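Local coordinates for alkaline serine protease (Thermobifida fusca, PDB 2PFE), which probably cleaves peptide bonds as a serine endopeptidase of the S1, alpha-lytic-protease-like family, this chain being the protease domain of a longer precursor, at residues A[18-23]-A[143-148]; A[56-61]-A[172-177]; A[97-102]-A[133-138]; A[112-117]-A[127-132]. All coordinates share one frame; numbering follows the deposited sequence. Where two conformers were deposited one is given.

Interaction 1 (A[18-23]-A[143-148])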
loop_
_atom_site.group_PDB
_atom_site.type_symbol
_atom_site.label_atom_id
_atom_site.label_comp_id
_atom_site.label_asym_id
_atom_site.label_seq_id
_atom_site.Cartn_x
_atom_site.Cartn_y
_atom_site.Cartn_z
ATOM N N ILE A 18 -4.474 0.596 4.603
ATOM C CA ILE A 18 -3.578 1.737 4.610
ATOM C C ILE A 18 -2.180 1.283 4.181
ATOM O O ILE A 18 -1.659 0.294 4.678
ATOM C CB ILE A 18 -3.515 2.345 6.038
ATOM C CG1 ILE A 18 -4.878 2.925 6.432
ATOM C CG2 ILE A 18 -2.343 3.346 6.185
ATOM C CD1 ILE A 18 -5.026 3.215 7.951
ATOM N N GLY A 19 -1.586 2.025 3.260
ATOM C CA GLY A 19 -0.208 1.790 2.865
ATOM C C GLY A 19 0.801 2.366 3.840
ATOM O O GLY A 19 1.248 1.674 4.738
ATOM N N PHE A 20 1.169 3.637 3.641
ATOM C CA PHE A 20 2.151 4.332 4.474
ATOM C C PHE A 20 1.649 5.744 4.774
ATOM O O PHE A 20 1.162 6.427 3.874
ATOM C CB PHE A 20 3.495 4.509 3.745
ATOM C CG PHE A 20 4.224 3.219 3.421
ATOM C CD1 PHE A 20 4.131 2.640 2.157
ATOM C CD2 PHE A 20 5.011 2.590 4.371
ATOM C CE1 PHE A 20 4.828 1.443 1.860
ATOM C CE2 PHE A 20 5.687 1.405 4.088
ATOM C CZ PHE A 20 5.609 0.840 2.830
ATOM N N SER A 21 1.783 6.188 6.013
ATOM C CA SER A 21 1.563 7.615 6.312
ATOM C C SER A 21 2.445 8.493 5.425
ATOM O O SER A 21 3.631 8.182 5.198
ATOM C CB SER A 21 1.879 7.942 7.767
ATOM O OG SER A 21 0.938 7.344 8.651
ATOM N N VAL A 22 1.866 9.594 4.941
ATOM C CA VAL A 22 2.591 10.589 4.132
ATOM C C VAL A 22 2.222 12.006 4.557
ATOM O O VAL A 22 1.226 12.214 5.245
ATOM C CB VAL A 22 2.313 10.435 2.601
ATOM C CG1 VAL A 22 2.847 9.107 2.048
ATOM C CG2 VAL A 22 0.830 10.625 2.263
ATOM N N ARG A 23 3.049 12.961 4.144
ATOM C CA ARG A 23 2.739 14.386 4.250
ATOM C C ARG A 23 2.798 15.028 2.868
ATOM O O ARG A 23 3.544 14.576 2.006
ATOM C CB ARG A 23 3.743 15.111 5.157
ATOM C CG ARG A 23 3.808 14.604 6.567
ATOM C CD ARG A 23 4.917 15.312 7.330
ATOM N NE ARG A 23 5.082 14.752 8.672
ATOM C CZ ARG A 23 4.264 14.980 9.695
ATOM N NH1 ARG A 23 3.211 15.786 9.558
ATOM N NH2 ARG A 23 4.505 14.408 10.873
ATOM N N PRO A 143 1.172 -1.903 2.863
ATOM C CA PRO A 143 2.591 -1.644 2.659
ATOM C C PRO A 143 3.433 -2.896 2.463
ATOM O O PRO A 143 3.108 -3.971 3.006
ATOM C CB PRO A 143 2.996 -0.991 3.984
ATOM C CG PRO A 143 2.111 -1.682 5.022
ATOM C CD PRO A 143 0.782 -1.797 4.282
ATOM N N TRP A 144 4.550 -2.707 1.771
ATOM C CA TRP A 144 5.586 -3.722 1.579
ATOM C C TRP A 144 6.866 -3.171 2.159
ATOM O O TRP A 144 7.208 -2.005 1.903
ATOM C CB TRP A 144 5.791 -4.002 0.080
ATOM C CG TRP A 144 4.603 -4.669 -0.523
ATOM C CD1 TRP A 144 3.390 -4.102 -0.763
ATOM C CD2 TRP A 144 4.486 -6.056 -0.935
ATOM N NE1 TRP A 144 2.517 -5.034 -1.284
ATOM C CE2 TRP A 144 3.161 -6.239 -1.399
ATOM C CE3 TRP A 144 5.364 -7.157 -0.928
ATOM C CZ2 TRP A 144 2.693 -7.456 -1.898
ATOM C CZ3 TRP A 144 4.887 -8.396 -1.394
ATOM C CH2 TRP A 144 3.558 -8.524 -1.882
ATOM N N LEU A 145 7.551 -4.003 2.933
ATOM C CA LEU A 145 8.807 -3.650 3.594
ATOM C C LEU A 145 9.878 -4.689 3.334
ATOM O O LEU A 145 9.616 -5.913 3.344
ATOM C CB LEU A 145 8.618 -3.528 5.117
ATOM C CG LEU A 145 7.819 -2.346 5.660
ATOM C CD1 LEU A 145 7.451 -2.631 7.114
ATOM C CD2 LEU A 145 8.594 -1.063 5.516
ATOM N N THR A 146 11.077 -4.202 3.067
ATOM C CA THR A 146 12.261 -5.036 3.185
ATOM C C THR A 146 13.024 -4.436 4.350
ATOM O O THR A 146 13.578 -3.332 4.243
ATOM C CB THR A 146 13.095 -5.051 1.895
ATOM O OG1 THR A 146 12.288 -5.590 0.837
ATOM C CG2 THR A 146 14.342 -5.921 2.085
ATOM N N GLY A 147 13.037 -5.152 5.474
ATOM C CA GLY A 147 13.534 -4.578 6.738
ATOM C C GLY A 147 12.717 -3.350 7.103
ATOM O O GLY A 147 11.487 -3.414 7.160
ATOM N N SER A 148 13.393 -2.220 7.316
ATOM C CA SER A 148 12.702 -0.960 7.624
ATOM C C SER A 148 12.473 -0.052 6.393
ATOM O O SER A 148 12.065 1.116 6.516
ATOM C CB SER A 148 13.485 -0.205 8.689
ATOM O OG SER A 148 14.755 0.125 8.167
#
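Pro143 rides over one face of the Phe20 ring. Its CB sits 3.7 Å from the centroid of the Phe20 ring, 23° off the ring normal and displaced toward the rim, a CH-pi contact in which CZ is the ring atom nearest the proline. The rim of the same ring meets two further groups near its plane: Trp144 O, in plane and 3.4 Å from Phe20 CZ, and the methyl Leu145 CD2, 4.1 Å from Phe20 CE2. Phe20 reaches them because its CG stands anti to its own carbonyl carbon (chi1 -65°), which carries the ring across to the strand beyond. The proline also lies against backbone: Pro143 CD is 3.2 Å from Ile18 O, and Pro143 CB, the atom over the ring, is 3.3 Å from Gly19 O. Gly19 O is buried and has no hydrogen-bonding partner; the proline CH groups pack against it. Gly19 and Phe20 both face Ala31 in a classic beta bulge. Segments 20-23 and 143-146, from the N-terminal sheet and the C-terminal barrel, run at 99° to each other, and the contact is part of the interface between the two beta-barrel domains of the chymotrypsin fold.

Interaction 2 (A[56-61]-A[172-177])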
loop_
_atom_site.group_PDB
_atom_site.type_symbol
_atom_site.label_atom_id
_atom_site.label_comp_id
_atom_site.label_asym_id
_atom_site.label_seq_id
_atom_site.Cartn_x
_atom_site.Cartn_y
_atom_site.Cartn_z
ATOM N N PRO A 56 -6.433 2.795 -14.063
ATOM C CA PRO A 56 -5.313 1.884 -14.415
ATOM C C PRO A 56 -4.084 2.606 -14.999
ATOM O O PRO A 56 -3.899 3.813 -14.774
ATOM C CB PRO A 56 -5.945 0.955 -15.449
ATOM C CG PRO A 56 -7.002 1.832 -16.141
ATOM C CD PRO A 56 -7.554 2.694 -15.022
ATOM N N GLY A 57 -3.260 1.886 -15.751
ATOM C CA GLY A 57 -1.987 2.428 -16.216
ATOM C C GLY A 57 -0.932 2.283 -15.138
ATOM O O GLY A 57 0.074 1.573 -15.315
ATOM N N ARG A 58 -1.147 2.987 -14.028
ATOM C CA ARG A 58 -0.421 2.725 -12.780
ATOM C C ARG A 58 -1.433 2.210 -11.756
ATOM O O ARG A 58 -2.585 1.962 -12.103
ATOM C CB ARG A 58 0.322 3.974 -12.290
ATOM C CG ARG A 58 1.396 4.555 -13.245
ATOM C CD ARG A 58 2.646 3.635 -13.359
ATOM N NE ARG A 58 3.911 4.374 -13.253
ATOM C CZ ARG A 58 4.871 4.154 -12.341
ATOM N NH1 ARG A 58 4.783 3.168 -11.433
ATOM N NH2 ARG A 58 5.955 4.915 -12.356
ATOM N N ASP A 59 -1.004 2.026 -10.509
ATOM C CA ASP A 59 -1.946 1.662 -9.448
ATOM C C ASP A 59 -1.547 2.316 -8.131
ATOM O O ASP A 59 -1.129 1.649 -7.155
ATOM C CB ASP A 59 -2.132 0.142 -9.315
ATOM C CG ASP A 59 -3.328 -0.216 -8.440
ATOM O OD1 ASP A 59 -4.047 0.713 -7.997
ATOM O OD2 ASP A 59 -3.577 -1.415 -8.197
ATOM N N MET A 60 -1.661 3.642 -8.131
ATOM C CA MET A 60 -1.127 4.472 -7.076
ATOM C C MET A 60 -2.132 5.552 -6.666
ATOM O O MET A 60 -2.824 6.132 -7.517
ATOM C CB MET A 60 0.183 5.113 -7.532
ATOM C CG MET A 60 0.078 5.954 -8.789
ATOM S SD MET A 60 1.677 6.599 -9.251
ATOM C CE MET A 60 2.665 5.203 -9.651
ATOM N N GLY A 61 -2.162 5.853 -5.374
ATOM C CA GLY A 61 -3.108 6.817 -4.839
ATOM C C GLY A 61 -2.686 7.273 -3.471
ATOM O O GLY A 61 -1.763 6.692 -2.859
ATOM N N ILE A 172 6.776 2.214 -4.270
ATOM C CA ILE A 172 6.406 3.392 -3.488
ATOM C C ILE A 172 7.024 4.683 -3.990
ATOM O O ILE A 172 6.365 5.724 -3.990
ATOM C CB ILE A 172 6.679 3.205 -1.977
ATOM C CG1 ILE A 172 6.092 4.358 -1.144
ATOM C CG2 ILE A 172 8.175 3.045 -1.672
ATOM C CD1 ILE A 172 4.578 4.504 -1.243
ATOM N N ASN A 173 8.265 4.626 -4.452
ATOM C CA ASN A 173 8.924 5.848 -4.856
ATOM C C ASN A 173 8.256 6.588 -6.029
ATOM O O ASN A 173 8.150 7.816 -5.972
ATOM C CB ASN A 173 10.424 5.626 -5.044
ATOM C CG ASN A 173 11.150 5.453 -3.721
ATOM O OD1 ASN A 173 10.703 5.929 -2.671
ATOM N ND2 ASN A 173 12.268 4.747 -3.761
ATOM N N PRO A 174 7.821 5.863 -7.087
ATOM C CA PRO A 174 7.037 6.533 -8.125
ATOM C C PRO A 174 5.751 7.180 -7.606
ATOM O O PRO A 174 5.337 8.207 -8.129
ATOM C CB PRO A 174 6.712 5.404 -9.108
ATOM C CG PRO A 174 7.818 4.438 -8.935
ATOM C CD PRO A 174 8.091 4.458 -7.458
ATOM N N LEU A 175 5.124 6.570 -6.601
ATOM C CA LEU A 175 3.887 7.080 -6.025
ATOM C C LEU A 175 4.182 8.402 -5.288
ATOM O O LEU A 175 3.500 9.413 -5.487
ATOM C CB LEU A 175 3.273 6.020 -5.086
ATOM C CG LEU A 175 1.923 6.345 -4.432
ATOM C CD1 LEU A 175 1.247 5.047 -3.987
ATOM C CD2 LEU A 175 2.073 7.288 -3.261
ATOM N N LEU A 176 5.235 8.410 -4.480
ATOM C CA LEU A 176 5.573 9.608 -3.711
ATOM C C LEU A 176 5.935 10.736 -4.674
ATOM O O LEU A 176 5.541 11.892 -4.490
ATOM C CB LEU A 176 6.740 9.351 -2.762
ATOM C CG LEU A 176 6.534 8.226 -1.751
ATOM C CD1 LEU A 176 7.876 7.933 -1.072
ATOM C CD2 LEU A 176 5.461 8.645 -0.744
ATOM N N SER A 177 6.674 10.386 -5.722
ATOM C CA SER A 177 7.083 11.378 -6.724
ATOM C C SER A 177 5.887 11.962 -7.490
ATOM O O SER A 177 5.772 13.180 -7.633
ATOM C CB SER A 177 8.121 10.791 -7.681
ATOM O OG SER A 177 8.476 11.715 -8.694
#
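Apolar contacts make up most of this meeting of Met60 and Gly61 with Pro174 and Leu175. Met60 CB lies 3.7 Å from Leu175 CD1, and the thioether packs on the helix backbone, Met60 SD 3.9 Å from Leu175 CA. A turn at the last torsion (chi3 64°) then brings Met60 CE to 4.1 Å from Pro174 CB, the two side chains crossing at about a right angle. Leu175, its CG anti to the backbone N (chi1 -177°), also sets a methyl against a backbone carbonyl, CD1 lying 3.6 Å from Gly61 O.

Helix 172-179 follows strand 164-171 of the C-terminal barrel and returns to lie against strand 60-65 of the N-terminal one, as the C-terminal helix does in chymotrypsin-like proteases; Leu175 also touches Ala31 on the neighbouring strand 27-32.

The charged partner is Arg58, which bends twice and brings its guanidinium obliquely to the proline, NH2 3.4 Å from Pro174 CB. Met60 CE lies over one guanidinium face, 3.4 Å above the plane and offset toward the rim, so methyl, guanidinium and proline ring meet three ways.

No hydrogen bond crosses between the segments. Asp59, between Arg58 and Met60 in the chain, turns its CB away from the helix, and its OD2 is hydrogen-bonded to His35 ND1 and Ser155 OG. It is the predicted aspartate of the catalytic triad.

Interaction 3 (A[97-102]-A[133-138]). With AES (4-(2-aminoethyl)benzenesulfonyl fluoride), chain D.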
loop_
_atom_site.group_PDB
_atom_site.type_symbol
_atom_site.label_atom_id
_atom_site.label_comp_id
_atom_site.label_asym_id
_atom_site.label_seq_id
_atom_site.Cartn_x
_atom_site.Cartn_y
_atom_site.Cartn_z
ATOM N N VAL A 97 10.854 -9.810 1.044
ATOM C CA VAL A 97 9.979 -8.681 1.250
ATOM C C VAL A 97 8.756 -9.200 2.006
ATOM O O VAL A 97 8.398 -10.382 1.894
ATOM C CB VAL A 97 9.608 -8.030 -0.111
ATOM C CG1 VAL A 97 8.742 -8.971 -0.962
ATOM C CG2 VAL A 97 8.946 -6.665 0.060
ATOM N N CYS A 98 8.138 -8.334 2.802
ATOM C CA CYS A 98 6.897 -8.687 3.489
ATOM C C CYS A 98 5.862 -7.613 3.268
ATOM O O CYS A 98 6.209 -6.443 3.072
ATOM C CB CYS A 98 7.121 -8.833 4.988
ATOM S SG CYS A 98 8.332 -10.108 5.483
ATOM N N ARG A 99 4.598 -8.022 3.283
ATOM C CA ARG A 99 3.463 -7.110 3.194
ATOM C C ARG A 99 2.545 -7.249 4.398
ATOM O O ARG A 99 2.489 -8.301 5.056
ATOM C CB ARG A 99 2.657 -7.330 1.901
ATOM C CG ARG A 99 2.240 -8.780 1.600
ATOM C CD ARG A 99 0.900 -8.844 0.851
ATOM N NE ARG A 99 -0.160 -8.363 1.722
ATOM C CZ ARG A 99 -0.843 -9.148 2.555
ATOM N NH1 ARG A 99 -0.657 -10.463 2.557
ATOM N NH2 ARG A 99 -1.732 -8.622 3.388
ATOM N N SER A 100 1.847 -6.155 4.687
ATOM C CA SER A 100 0.860 -6.099 5.755
ATOM C C SER A 100 -0.492 -5.691 5.204
ATOM O O SER A 100 -0.582 -4.774 4.414
ATOM C CB SER A 100 1.304 -5.098 6.826
ATOM O OG SER A 100 0.390 -5.034 7.915
ATOM N N GLY A 101 -1.550 -6.376 5.635
ATOM C CA GLY A 101 -2.900 -5.997 5.207
ATOM C C GLY A 101 -3.979 -6.500 6.132
ATOM O O GLY A 101 -3.758 -7.415 6.918
ATOM N N ALA A 102 -5.154 -5.898 6.015
ATOM C CA ALA A 102 -6.231 -6.097 6.993
ATOM C C ALA A 102 -6.832 -7.487 6.983
ATOM O O ALA A 102 -7.397 -7.931 7.989
ATOM C CB ALA A 102 -7.331 -5.075 6.777
ATOM N N ALA A 133 4.800 -13.553 -2.341
ATOM C CA ALA A 133 3.901 -13.434 -1.200
ATOM C C ALA A 133 2.443 -13.561 -1.612
ATOM O O ALA A 133 2.105 -13.243 -2.749
ATOM C CB ALA A 133 4.130 -12.102 -0.498
ATOM N N CYS A 134 1.591 -14.029 -0.698
ATOM C CA CYS A 134 0.157 -14.143 -0.979
ATOM C C CYS A 134 -0.599 -12.918 -0.463
ATOM O O CYS A 134 -0.094 -12.181 0.384
ATOM C CB CYS A 134 -0.410 -15.400 -0.330
ATOM S SG CYS A 134 -0.278 -15.372 1.514
ATOM N N ALA A 135 -1.820 -12.726 -0.960
ATOM C CA ALA A 135 -2.698 -11.660 -0.485
ATOM C C ALA A 135 -4.127 -12.055 -0.782
ATOM O O ALA A 135 -4.375 -12.930 -1.626
ATOM C CB ALA A 135 -2.378 -10.317 -1.171
ATOM N N GLU A 136 -5.060 -11.363 -0.134
ATOM C CA GLU A 136 -6.489 -11.560 -0.374
ATOM C C GLU A 136 -7.215 -10.219 -0.394
ATOM O O GLU A 136 -6.673 -9.190 0.043
ATOM C CB GLU A 136 -7.086 -12.483 0.693
ATOM C CG GLU A 136 -6.503 -13.882 0.676
ATOM C CD GLU A 136 -6.989 -14.725 1.814
ATOM O OE1 GLU A 136 -7.986 -14.311 2.461
ATOM O OE2 GLU A 136 -6.376 -15.799 2.059
ATOM N N GLY A 137 -8.468 -10.236 -0.849
ATOM C CA GLY A 137 -9.232 -9.007 -0.939
ATOM C C GLY A 137 -9.257 -8.350 0.437
ATOM O O GLY A 137 -9.392 -9.033 1.460
ATOM N N GLY A 138 -9.119 -7.024 0.464
ATOM C CA GLY A 138 -9.033 -6.249 1.702
ATOM C C GLY A 138 -7.595 -5.855 1.988
ATOM O O GLY A 138 -7.361 -4.870 2.709
HETATM C C3 AES D . -7.292 -9.859 -4.404
HETATM C C2 AES D . -7.070 -8.509 -4.112
HETATM C C1 AES D . -5.783 -8.084 -3.781
HETATM S S AES D . -5.394 -6.415 -3.362
HETATM O O1S AES D . -4.470 -5.748 -4.335
HETATM O O2S AES D . -4.452 -6.796 -1.892
HETATM C C6 AES D . -4.738 -9.006 -3.712
HETATM C C5 AES D . -4.959 -10.346 -4.008
HETATM C C4 AES D . -6.234 -10.784 -4.348
HETATM C C7 AES D . -6.398 -12.267 -4.656
HETATM C C8 AES D . -7.625 -12.563 -5.514
HETATM N N8 AES D . -7.407 -13.744 -6.327
#
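Arg99 reaches from its strand to the backbone of the 133-138 loop, where NH1 donates a hydrogen bond to Cys134 O at 2.8 Å. The bond is bent, with 135° at the hydrogen, and the acceptor lies 27° out of the guanidinium plane. Ala135 CB rests over one face of that group, 3.8 Å above its plane and toward the rim, while Gly101 CA lies at its edge. Arg99 is brought there by a chain bent at chi2 and chi3, whose CG sits between the backbone N and the carbonyl carbon (chi1 51°). Its two ends have further partners: NH2 forms a salt bridge with Asp139 OD2, and NH1 also bonds Thr104 OG1.

Ala133 meets the arginine from the aliphatic side, its CB 4.4 Å from Arg99 CG. At the far end of the loop Gly138 O lies 4.1 Å from Ala102 CB. Ser17 OG bonds both Gly138 O and Ala102 N and so bridges the segments.

A leucine in place of Arg99 would probably leave Asp139 without its counter-charge, Cys134 O without this donor and the loop less firmly held, though still tied by the Cys134-Cys161 disulfide.

Ala135 CB also lies 3.7 Å from AES C6, so the alanine that rests on the arginine lines the inhibitor pocket. Gly138 and Asp139 precede the predicted nucleophile Ser140 in the Gly-Asp-Ser-Gly sequence of the family, where the glycine probably contributes to the oxyanion hole. A buried cation shared between Asp139 and a loop carbonyl would therefore help fix the backbone beside the catalytic serine.

Interaction 4 (A[112-117]-A[127-132]). With GOL (glycerol), chain E.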
loop_
_atom_site.group_PDB
_atom_site.type_symbol
_atom_site.label_atom_id
_atom_site.label_comp_id
_atom_site.label_asym_id
_atom_site.label_seq_id
_atom_site.Cartn_x
_atom_site.Cartn_y
_atom_site.Cartn_z
ATOM N N GLN A 112 10.439 -11.122 -7.343
ATOM C CA GLN A 112 10.823 -11.955 -8.482
ATOM C C GLN A 112 11.179 -11.186 -9.736
ATOM O O GLN A 112 12.117 -11.552 -10.456
ATOM C CB GLN A 112 9.688 -12.912 -8.856
ATOM C CG GLN A 112 9.420 -13.995 -7.829
ATOM C CD GLN A 112 8.664 -15.162 -8.450
ATOM O OE1 GLN A 112 7.733 -14.960 -9.239
ATOM N NE2 GLN A 112 9.075 -16.388 -8.127
ATOM N N SER A 113 10.396 -10.161 -10.033
ATOM C CA SER A 113 10.555 -9.424 -11.283
ATOM C C SER A 113 9.903 -8.061 -11.201
ATOM O O SER A 113 8.794 -7.934 -10.703
ATOM C CB SER A 113 9.962 -10.212 -12.450
ATOM O OG SER A 113 8.560 -10.280 -12.358
ATOM N N LYS A 114 10.591 -7.046 -11.717
ATOM C CA LYS A 114 10.112 -5.677 -11.673
ATOM C C LYS A 114 9.576 -5.241 -13.032
ATOM O O LYS A 114 9.775 -5.899 -14.055
ATOM C CB LYS A 114 11.231 -4.729 -11.212
ATOM C CG LYS A 114 11.720 -5.014 -9.803
ATOM C CD LYS A 114 12.808 -4.055 -9.413
ATOM C CE LYS A 114 13.259 -4.315 -7.970
ATOM N NZ LYS A 114 14.426 -3.491 -7.527
ATOM N N ASN A 115 8.894 -4.112 -13.027
ATOM C CA ASN A 115 8.385 -3.508 -14.262
ATOM C C ASN A 115 7.478 -4.445 -15.065
ATOM O O ASN A 115 7.588 -4.541 -16.303
ATOM C CB ASN A 115 9.504 -2.924 -15.140
ATOM C CG ASN A 115 8.989 -1.835 -16.053
ATOM O OD1 ASN A 115 7.974 -1.185 -15.745
ATOM N ND2 ASN A 115 9.679 -1.617 -17.181
ATOM N N GLN A 116 6.575 -5.120 -14.357
ATOM C CA GLN A 116 5.668 -6.082 -14.952
ATOM C C GLN A 116 4.328 -5.458 -15.278
ATOM O O GLN A 116 3.862 -4.568 -14.550
ATOM C CB GLN A 116 5.435 -7.253 -13.998
ATOM C CG GLN A 116 6.692 -8.014 -13.718
ATOM C CD GLN A 116 7.254 -8.649 -14.955
ATOM O OE1 GLN A 116 6.662 -9.565 -15.520
ATOM N NE2 GLN A 116 8.384 -8.135 -15.413
ATOM N N THR A 117 3.730 -5.951 -16.365
ATOM C CA THR A 117 2.436 -5.480 -16.846
ATOM C C THR A 117 1.390 -6.525 -16.543
ATOM O O THR A 117 1.610 -7.710 -16.819
ATOM C CB THR A 117 2.504 -5.285 -18.351
ATOM O OG1 THR A 117 3.388 -4.198 -18.628
ATOM C CG2 THR A 117 1.104 -5.010 -18.933
ATOM N N GLY A 127 4.553 -1.384 -14.738
ATOM C CA GLY A 127 5.500 -0.954 -13.702
ATOM C C GLY A 127 5.422 -1.687 -12.368
ATOM O O GLY A 127 5.987 -1.231 -11.385
ATOM N N LEU A 128 4.718 -2.819 -12.327
ATOM C CA LEU A 128 4.503 -3.542 -11.075
ATOM C C LEU A 128 5.632 -4.500 -10.747
ATOM O O LEU A 128 6.301 -5.038 -11.617
ATOM C CB LEU A 128 3.204 -4.320 -11.137
ATOM C CG LEU A 128 1.926 -3.494 -11.310
ATOM C CD1 LEU A 128 0.717 -4.409 -11.463
ATOM C CD2 LEU A 128 1.753 -2.499 -10.186
ATOM N N THR A 129 5.798 -4.754 -9.456
ATOM C CA THR A 129 6.775 -5.734 -9.004
ATOM C C THR A 129 6.065 -7.001 -8.561
ATOM O O THR A 129 5.191 -6.934 -7.701
ATOM C CB THR A 129 7.600 -5.159 -7.838
ATOM O OG1 THR A 129 8.307 -4.004 -8.309
ATOM C CG2 THR A 129 8.608 -6.192 -7.307
ATOM N N ARG A 130 6.426 -8.124 -9.176
ATOM C CA ARG A 130 5.859 -9.436 -8.861
ATOM C C ARG A 130 6.620 -10.058 -7.694
ATOM O O ARG A 130 7.863 -10.016 -7.658
ATOM C CB ARG A 130 5.907 -10.352 -10.100
ATOM C CG ARG A 130 5.297 -11.681 -9.847
ATOM C CD ARG A 130 5.328 -12.532 -11.096
ATOM N NE ARG A 130 6.599 -13.256 -11.241
ATOM C CZ ARG A 130 7.382 -13.230 -12.321
ATOM N NH1 ARG A 130 7.069 -12.504 -13.390
ATOM N NH2 ARG A 130 8.496 -13.940 -12.340
ATOM N N THR A 131 5.882 -10.617 -6.738
ATOM C CA THR A 131 6.481 -11.341 -5.619
ATOM C C THR A 131 5.791 -12.678 -5.400
ATOM O O THR A 131 4.682 -12.907 -5.877
ATOM C CB THR A 131 6.399 -10.559 -4.278
ATOM O OG1 THR A 131 5.134 -10.796 -3.642
ATOM C CG2 THR A 131 6.594 -9.040 -4.479
ATOM N N THR A 132 6.435 -13.526 -4.606
ATOM C CA THR A 132 5.852 -14.790 -4.217
ATOM C C THR A 132 4.990 -14.735 -2.953
ATOM O O THR A 132 4.509 -15.785 -2.531
ATOM C CB THR A 132 6.938 -15.824 -3.946
ATOM O OG1 THR A 132 7.758 -15.357 -2.856
ATOM C CG2 THR A 132 7.777 -16.119 -5.217
HETATM C C1 GOL E . 3.637 -11.541 -14.639
HETATM O O1 GOL E . 4.838 -11.030 -14.110
HETATM C C2 GOL E . 2.821 -10.388 -15.199
HETATM O O2 GOL E . 3.561 -9.619 -16.115
HETATM C C3 GOL E . 1.633 -10.958 -15.944
HETATM O O3 GOL E . 0.649 -9.957 -16.056
HETATM O O HOH W 1 5.544 -14.365 -8.294
HETATM O O HOH W 2 8.318 -2.658 -10.678
HETATM O O HOH W 3 5.378 -2.909 -17.246
#
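The guanidinium of Arg130 lies with one face against Ser113, whose CB is 3.6 Å above its plane. Arg130 sets CG opposite its backbone N (chi1 -178°) and turns at chi3, which lays the group over the serine. Edges carry the polar contacts. Arg130 NE donates to Gln112 OE1 at 2.9 Å and 169°, the acceptor lying in the guanidinium plane, although the Gln112 amide stands almost perpendicular to it (88°). From another edge position Arg130 NH1 bonds O1 of a glycerol, probably from the crystallisation liquor, at 2.8 Å; the same O1 donates to Gln116 OE1. The other end of the Gln116 amide is fixed too, with Gln116 NE2 donating to Lys114 O at 3.0 Å from above the carbonyl plane.

Ser113 with Arg130 and Gln116 with Leu128 are antiparallel hydrogen-bonded pairs, Gln116 N reaching Leu128 O at 2.8 Å, and the register slips by one between them. G1 bulges mark the slip, where the chain leaves the C-terminal barrel for the hairpin 116-126, and a classic bulge at Gln112 and Ser113, opposite Arg130, precedes it.

A methionine in place of Arg130 would probably leave Gln112 OE1 without its guanidinium donor and its amide freer to turn. Since the cation meets neutral acceptors here, polar bonding rather than charge pairing appears to tie the side chains across this partly exposed end of the strand pair.

How the interactions relate
Interactions 1 and 2 both join the two barrels and touch each other, Phe20 CD1 lying 3.9 Å from Ile172 CD1. Interaction 1 continues into interaction 3 through neighbouring strands, with a probable hydrogen bond of 2.8 Å from Leu145 N to Cys98 O. Trp144 also links to interaction 4, its CH2 3.3 Å from Thr131 OG1. Interactions 2 and 3 lie on opposite sides of the chain's centre, about 10 Å apart at their nearest atoms, and bring different parts of the predicted triad: Asp59 lies within 56-61, while Ser140 follows just after 133-138. Interaction 4 is more peripheral, yet the Leu128 side chain comes within about 5 Å of that of Asp59 and about 9 Å of the bound inhibitor.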